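Local coordinates for CDGSH iron-sulfur domain-containing protein NEET (Arabidopsis thaliana, PDB 3S2R) that acts as an iron-sulfur transfer protein, a homodimer carrying one [2Fe-2S] cluster per subunit, in plant development, senescence, reactive oxygen homeostasis and iron metabolism, at residues I21-D34 against C49-D61. The protein carries 1 engineered substitution. Residues are numbered along the deposited sequence; the frame is centred on the assembly and turned at random.
With FES (Fe2/s2 (inorganic) cluster), chain D.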
loop_
_atom_site.group_PDB
_atom_site.type_symbol
_atom_site.label_atom_id
_atom_site.label_comp_id
_atom_site.label_asym_id
_atom_site.label_seq_id
_atom_site.Cartn_x
_atom_site.Cartn_y
_atom_site.Cartn_z
ATOM N N ILE B 21 -4.173 -8.196 -4.599
ATOM C CA ILE B 21 -4.632 -6.811 -4.463
ATOM C C ILE B 21 -3.941 -5.837 -5.422
ATOM O O ILE B 21 -4.354 -4.664 -5.497
ATOM C CB ILE B 21 -4.467 -6.273 -3.055
ATOM C CG1 ILE B 21 -2.993 -6.202 -2.654
ATOM C CG2 ILE B 21 -5.258 -7.089 -2.064
ATOM C CD1 ILE B 21 -2.709 -5.419 -1.319
ATOM N N ASN B 22 -2.894 -6.283 -6.118
ATOM C CA ASN B 22 -2.149 -5.474 -7.064
ATOM C C ASN B 22 -2.194 -6.135 -8.451
ATOM O O ASN B 22 -1.252 -6.806 -8.831
ATOM C CB ASN B 22 -0.696 -5.268 -6.618
ATOM C CG ASN B 22 0.121 -4.570 -7.644
ATOM O OD1 ASN B 22 -0.379 -3.697 -8.356
ATOM N ND2 ASN B 22 1.401 -4.903 -7.707
ATOM N N PRO B 23 -3.240 -5.881 -9.240
ATOM C CA PRO B 23 -3.275 -6.537 -10.549
ATOM C C PRO B 23 -2.284 -5.999 -11.578
ATOM O O PRO B 23 -1.974 -6.724 -12.508
ATOM C CB PRO B 23 -4.718 -6.303 -11.034
ATOM C CG PRO B 23 -5.236 -5.133 -10.217
ATOM C CD PRO B 23 -4.510 -5.197 -8.896
ATOM N N GLU B 24 -1.825 -4.752 -11.440
ATOM C CA GLU B 24 -1.207 -4.050 -12.565
ATOM C C GLU B 24 0.166 -3.436 -12.300
ATOM O O GLU B 24 0.858 -3.140 -13.282
ATOM C CB GLU B 24 -2.159 -2.961 -13.073
ATOM C CG GLU B 24 -3.423 -3.568 -13.733
ATOM C CD GLU B 24 -4.519 -2.569 -14.084
ATOM O OE1 GLU B 24 -4.468 -1.439 -13.562
ATOM O OE2 GLU B 24 -5.410 -2.895 -14.929
ATOM N N ILE B 25 0.564 -3.174 -11.040
ATOM C CA ILE B 25 1.718 -2.332 -10.836
ATOM C C ILE B 25 3.008 -3.165 -10.690
ATOM O O ILE B 25 3.134 -3.987 -9.775
ATOM C CB ILE B 25 1.501 -1.394 -9.600
ATOM C CG1 ILE B 25 0.373 -0.378 -9.897
ATOM C CG2 ILE B 25 2.823 -0.715 -9.268
ATOM C CD1 ILE B 25 0.053 0.578 -8.765
ATOM N N ARG B 26 3.988 -2.900 -11.546
ATOM C CA ARG B 26 5.329 -3.468 -11.373
ATOM C C ARG B 26 5.325 -4.989 -11.170
ATOM O O ARG B 26 5.956 -5.532 -10.259
ATOM C CB ARG B 26 6.112 -2.706 -10.297
ATOM C CG ARG B 26 6.420 -1.263 -10.774
ATOM C CD ARG B 26 6.704 -0.276 -9.672
ATOM N NE ARG B 26 7.773 -0.709 -8.787
ATOM C CZ ARG B 26 8.035 -0.122 -7.608
ATOM N NH1 ARG B 26 7.347 0.929 -7.209
ATOM N NH2 ARG B 26 8.973 -0.609 -6.841
ATOM N N LYS B 27 4.567 -5.673 -12.015
ATOM C CA LYS B 27 4.351 -7.104 -11.840
ATOM C C LYS B 27 5.601 -7.943 -12.136
ATOM O O LYS B 27 5.671 -9.135 -11.801
ATOM C CB LYS B 27 3.109 -7.570 -12.624
ATOM C CG LYS B 27 1.791 -6.823 -12.223
ATOM C CD LYS B 27 1.496 -6.926 -10.718
ATOM C CE LYS B 27 1.172 -8.352 -10.324
ATOM N NZ LYS B 27 0.850 -8.516 -8.886
ATOM N N ASN B 28 6.598 -7.304 -12.741
ATOM C CA ASN B 28 7.870 -7.939 -13.062
ATOM C C ASN B 28 8.727 -8.022 -11.783
ATOM O O ASN B 28 9.690 -8.783 -11.767
ATOM C CB ASN B 28 8.611 -7.131 -14.155
ATOM C CG ASN B 28 8.773 -5.661 -13.724
ATOM O OD1 ASN B 28 7.789 -4.956 -13.493
ATOM N ND2 ASN B 28 10.007 -5.234 -13.534
ATOM N N GLU B 29 8.376 -7.294 -10.716
ATOM C CA GLU B 29 9.219 -7.256 -9.523
ATOM C C GLU B 29 8.821 -8.335 -8.544
ATOM O O GLU B 29 7.637 -8.568 -8.325
ATOM C CB GLU B 29 9.117 -5.887 -8.844
ATOM C CG GLU B 29 9.698 -4.779 -9.686
ATOM C CD GLU B 29 9.656 -3.416 -9.040
ATOM O OE1 GLU B 29 9.579 -3.354 -7.797
ATOM O OE2 GLU B 29 9.772 -2.422 -9.802
ATOM N N ASP B 30 9.808 -9.005 -7.948
ATOM C CA ASP B 30 9.513 -10.097 -7.031
ATOM C C ASP B 30 8.596 -9.661 -5.875
ATOM O O ASP B 30 7.584 -10.320 -5.545
ATOM C CB ASP B 30 10.815 -10.756 -6.509
ATOM C CG ASP B 30 11.607 -11.445 -7.592
ATOM O OD1 ASP B 30 11.019 -12.229 -8.392
ATOM O OD2 ASP B 30 12.848 -11.230 -7.618
ATOM N N LYS B 31 8.939 -8.523 -5.293
ATOM C CA LYS B 31 8.157 -7.942 -4.236
ATOM C C LYS B 31 8.329 -6.449 -4.371
ATOM O O LYS B 31 9.451 -5.957 -4.345
ATOM C CB LYS B 31 8.695 -8.421 -2.890
ATOM C CG LYS B 31 7.840 -8.029 -1.713
ATOM C CD LYS B 31 8.483 -8.430 -0.386
ATOM C CE LYS B 31 7.448 -8.471 0.706
ATOM N NZ LYS B 31 8.143 -8.437 2.021
ATOM N N VAL B 32 7.235 -5.730 -4.527
ATOM C CA VAL B 32 7.271 -4.281 -4.734
ATOM C C VAL B 32 7.440 -3.585 -3.375
ATOM O O VAL B 32 6.510 -3.501 -2.591
ATOM C CB VAL B 32 6.033 -3.770 -5.458
ATOM C CG1 VAL B 32 6.134 -2.284 -5.653
ATOM C CG2 VAL B 32 5.914 -4.444 -6.827
ATOM N N VAL B 33 8.637 -3.056 -3.173
ATOM C CA VAL B 33 9.017 -2.352 -1.968
ATOM C C VAL B 33 9.528 -1.014 -2.478
ATOM O O VAL B 33 10.160 -0.917 -3.539
ATOM C CB VAL B 33 10.064 -3.179 -1.234
ATOM C CG1 VAL B 33 10.650 -2.448 -0.078
ATOM C CG2 VAL B 33 9.477 -4.490 -0.776
ATOM N N ASP B 34 9.159 0.027 -1.774
ATOM C CA ASP B 34 9.659 1.354 -2.058
ATOM C C ASP B 34 10.264 1.872 -0.788
ATOM O O ASP B 34 9.769 1.601 0.288
ATOM C CB ASP B 34 8.527 2.250 -2.548
ATOM C CG ASP B 34 8.010 1.806 -3.868
ATOM O OD1 ASP B 34 8.743 2.011 -4.872
ATOM O OD2 ASP B 34 6.892 1.252 -3.945
ATOM N N CYS B 49 0.681 5.997 -1.372
ATOM C CA CYS B 49 -0.378 5.090 -1.747
ATOM C C CYS B 49 -0.326 3.759 -1.031
ATOM O O CYS B 49 0.720 3.097 -0.938
ATOM C CB CYS B 49 -0.308 4.859 -3.287
ATOM S SG CYS B 49 -1.667 3.822 -3.931
ATOM N N ARG B 50 -1.486 3.351 -0.540
ATOM C CA ARG B 50 -1.671 2.005 0.028
ATOM C C ARG B 50 -2.739 1.213 -0.711
ATOM O O ARG B 50 -3.180 0.177 -0.221
ATOM C CB ARG B 50 -1.982 2.105 1.509
ATOM C CG ARG B 50 -0.846 2.826 2.297
ATOM C CD ARG B 50 -1.006 2.713 3.790
ATOM N NE ARG B 50 -2.193 3.443 4.264
ATOM C CZ ARG B 50 -2.497 3.603 5.542
ATOM N NH1 ARG B 50 -1.673 3.190 6.501
ATOM N NH2 ARG B 50 -3.627 4.221 5.882
ATOM N N CYS B 51 -3.127 1.682 -1.905
ATOM C CA CYS B 51 -4.205 1.032 -2.635
ATOM C C CYS B 51 -3.776 0.383 -3.918
ATOM O O CYS B 51 -4.578 -0.336 -4.515
ATOM C CB CYS B 51 -5.367 2.005 -2.903
ATOM S SG CYS B 51 -5.108 3.189 -4.223
ATOM N N TRP B 52 -2.541 0.590 -4.361
ATOM C CA TRP B 52 -2.055 -0.058 -5.576
ATOM C C TRP B 52 -2.856 0.345 -6.801
ATOM O O TRP B 52 -2.957 -0.436 -7.755
ATOM C CB TRP B 52 -1.984 -1.583 -5.419
ATOM C CG TRP B 52 -1.080 -1.908 -4.259
ATOM C CD1 TRP B 52 -1.456 -1.975 -2.966
ATOM C CD2 TRP B 52 0.342 -2.143 -4.301
ATOM N NE1 TRP B 52 -0.348 -2.251 -2.167
ATOM C CE2 TRP B 52 0.760 -2.333 -2.957
ATOM C CE3 TRP B 52 1.304 -2.224 -5.322
ATOM C CZ2 TRP B 52 2.087 -2.615 -2.632
ATOM C CZ3 TRP B 52 2.629 -2.503 -4.980
ATOM C CH2 TRP B 52 3.007 -2.676 -3.640
ATOM N N ARG B 53 -3.413 1.551 -6.796
ATOM C CA ARG B 53 -4.164 2.061 -7.974
ATOM C C ARG B 53 -3.637 3.399 -8.458
ATOM O O ARG B 53 -4.029 3.871 -9.515
ATOM C CB ARG B 53 -5.675 2.171 -7.698
ATOM C CG ARG B 53 -6.389 0.890 -7.261
ATOM C CD ARG B 53 -6.346 -0.222 -8.320
ATOM N NE ARG B 53 -7.066 -1.416 -7.890
ATOM C CZ ARG B 53 -6.484 -2.430 -7.259
ATOM N NH1 ARG B 53 -5.173 -2.367 -6.984
ATOM N NH2 ARG B 53 -7.206 -3.488 -6.888
ATOM N N SER B 54 -2.770 4.042 -7.703
ATOM C CA SER B 54 -2.303 5.358 -8.063
ATOM C C SER B 54 -1.521 5.392 -9.371
ATOM O O SER B 54 -0.631 4.579 -9.597
ATOM C CB SER B 54 -1.419 5.912 -6.987
ATOM O OG SER B 54 -0.989 7.195 -7.453
ATOM N N GLY B 55 -1.854 6.359 -10.226
ATOM C CA GLY B 55 -1.081 6.603 -11.434
ATOM C C GLY B 55 0.288 7.181 -11.125
ATOM O O GLY B 55 1.126 7.240 -12.013
ATOM N N THR B 56 0.509 7.603 -9.879
ATOM C CA THR B 56 1.822 8.155 -9.466
ATOM C C THR B 56 2.466 7.281 -8.374
ATOM O O THR B 56 3.333 7.742 -7.627
ATOM C CB THR B 56 1.727 9.613 -8.971
ATOM O OG1 THR B 56 0.781 9.670 -7.909
ATOM C CG2 THR B 56 1.269 10.509 -10.115
ATOM N N PHE B 57 2.030 6.024 -8.311
ATOM C CA PHE B 57 2.522 5.092 -7.306
ATOM C C PHE B 57 4.067 5.169 -7.275
ATOM O O PHE B 57 4.701 5.144 -8.326
ATOM C CB PHE B 57 2.060 3.672 -7.642
ATOM C CG PHE B 57 2.296 2.704 -6.529
ATOM C CD1 PHE B 57 3.497 1.988 -6.437
ATOM C CD2 PHE B 57 1.299 2.485 -5.584
ATOM C CE1 PHE B 57 3.726 1.117 -5.393
ATOM C CE2 PHE B 57 1.529 1.632 -4.507
ATOM C CZ PHE B 57 2.720 0.927 -4.413
ATOM N N PRO B 58 4.695 5.251 -6.080
ATOM C CA PRO B 58 4.172 5.021 -4.736
ATOM C C PRO B 58 3.425 6.176 -4.068
ATOM O O PRO B 58 3.025 6.034 -2.927
ATOM C CB PRO B 58 5.437 4.641 -3.947
ATOM C CG PRO B 58 6.508 5.426 -4.586
ATOM C CD PRO B 58 6.170 5.335 -6.064
ATOM N N LEU B 59 3.235 7.297 -4.752
ATOM C CA LEU B 59 2.476 8.428 -4.202
ATOM C C LEU B 59 1.000 8.210 -4.397
ATOM O O LEU B 59 0.589 7.469 -5.322
ATOM C CB LEU B 59 2.887 9.714 -4.897
ATOM C CG LEU B 59 4.354 10.090 -4.753
ATOM C CD1 LEU B 59 4.653 11.269 -5.673
ATOM C CD2 LEU B 59 4.753 10.393 -3.295
ATOM N N CYS B 60 0.193 8.811 -3.519
ATOM C CA CYS B 60 -1.268 8.808 -3.638
ATOM C C CYS B 60 -1.734 9.902 -4.575
ATOM O O CYS B 60 -1.354 11.058 -4.397
ATOM C CB CYS B 60 -1.841 9.042 -2.236
ATOM S SG CYS B 60 -3.632 9.297 -2.180
ATOM N N ASP B 61 -2.537 9.524 -5.566
ATOM C CA ASP B 61 -3.117 10.503 -6.512
ATOM C C ASP B 61 -4.620 10.601 -6.366
ATOM O O ASP B 61 -5.253 11.230 -7.214
ATOM C CB ASP B 61 -2.696 10.195 -7.968
ATOM C CG ASP B 61 -3.381 8.975 -8.549
ATOM O OD1 ASP B 61 -4.103 8.260 -7.808
ATOM O OD2 ASP B 61 -3.185 8.779 -9.771
HETATM FE FE1 FES D . -3.696 4.821 -3.457
HETATM FE FE2 FES D . -4.581 7.237 -2.551
HETATM S S1 FES D . -4.130 6.604 -4.653
HETATM S S2 FES D . -3.986 5.422 -1.329
HETATM O O HOH W 1 -2.732 -2.603 -9.752
HETATM O O HOH W 2 -3.862 -0.464 -11.112
HETATM O O HOH W 3 6.153 2.877 -9.046
#
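Trp52, in a left-handed backbone conformation (phi 62°) directly after a cluster cysteine, lays its indole against the segment 21-34 and carries the largest share of the contact. The amide of Asn22 crosses this ring with its plane tilted 38° from it, CG coming 3.5 Å from Trp52 CE3. That amide is fastened at both ends: OD1 takes the backbone N of Ile25, an Asx motif, while ND2 meets a lone pair of Ile25 O at 2.8 Å. Val32 CG1 fits against the benzo edge, 3.6 Å from Trp52 CZ3, and Phe57 CZ lies over one face. The indole NE1 bonds to Arg50 O of the second subunit, tying the ring into the dimer interface.

Arg53 bends back at chi2 (-62°), which brings NH1 to Ile21 O at 2.9 Å, nearly in the guanidinium plane; the same nitrogen also donates to Trp52 O, and Pro23 covers one face of the group. Ile25 reaches in with CD1, 3.8 Å from Phe57 CG.

Arg26 NH1 stands 4.1 Å from Phe57 CE1, and a water links this nitrogen to Phe57 O. Its guanidinium, with Val32 CG1 over one face, grips Glu29 side-on and Asp34 end-on, both NH groups converging on OD1. Asp34 OD2 lies 3.7 Å from Pro58 CB and also pairs with Arg50 of the second subunit. A leucine at Arg26 would probably cost Glu29 its charge partner and the water its link to Phe57 O, leaving Asp34 to lean on that Arg50.

Cys49 and Cys51 hold one iron and Cys60 the other, together with Cys64, an engineered ligand. The segment 21-34 thus backs the cluster-binding loop of a CDGSH domain in the intertwined NEET homodimer.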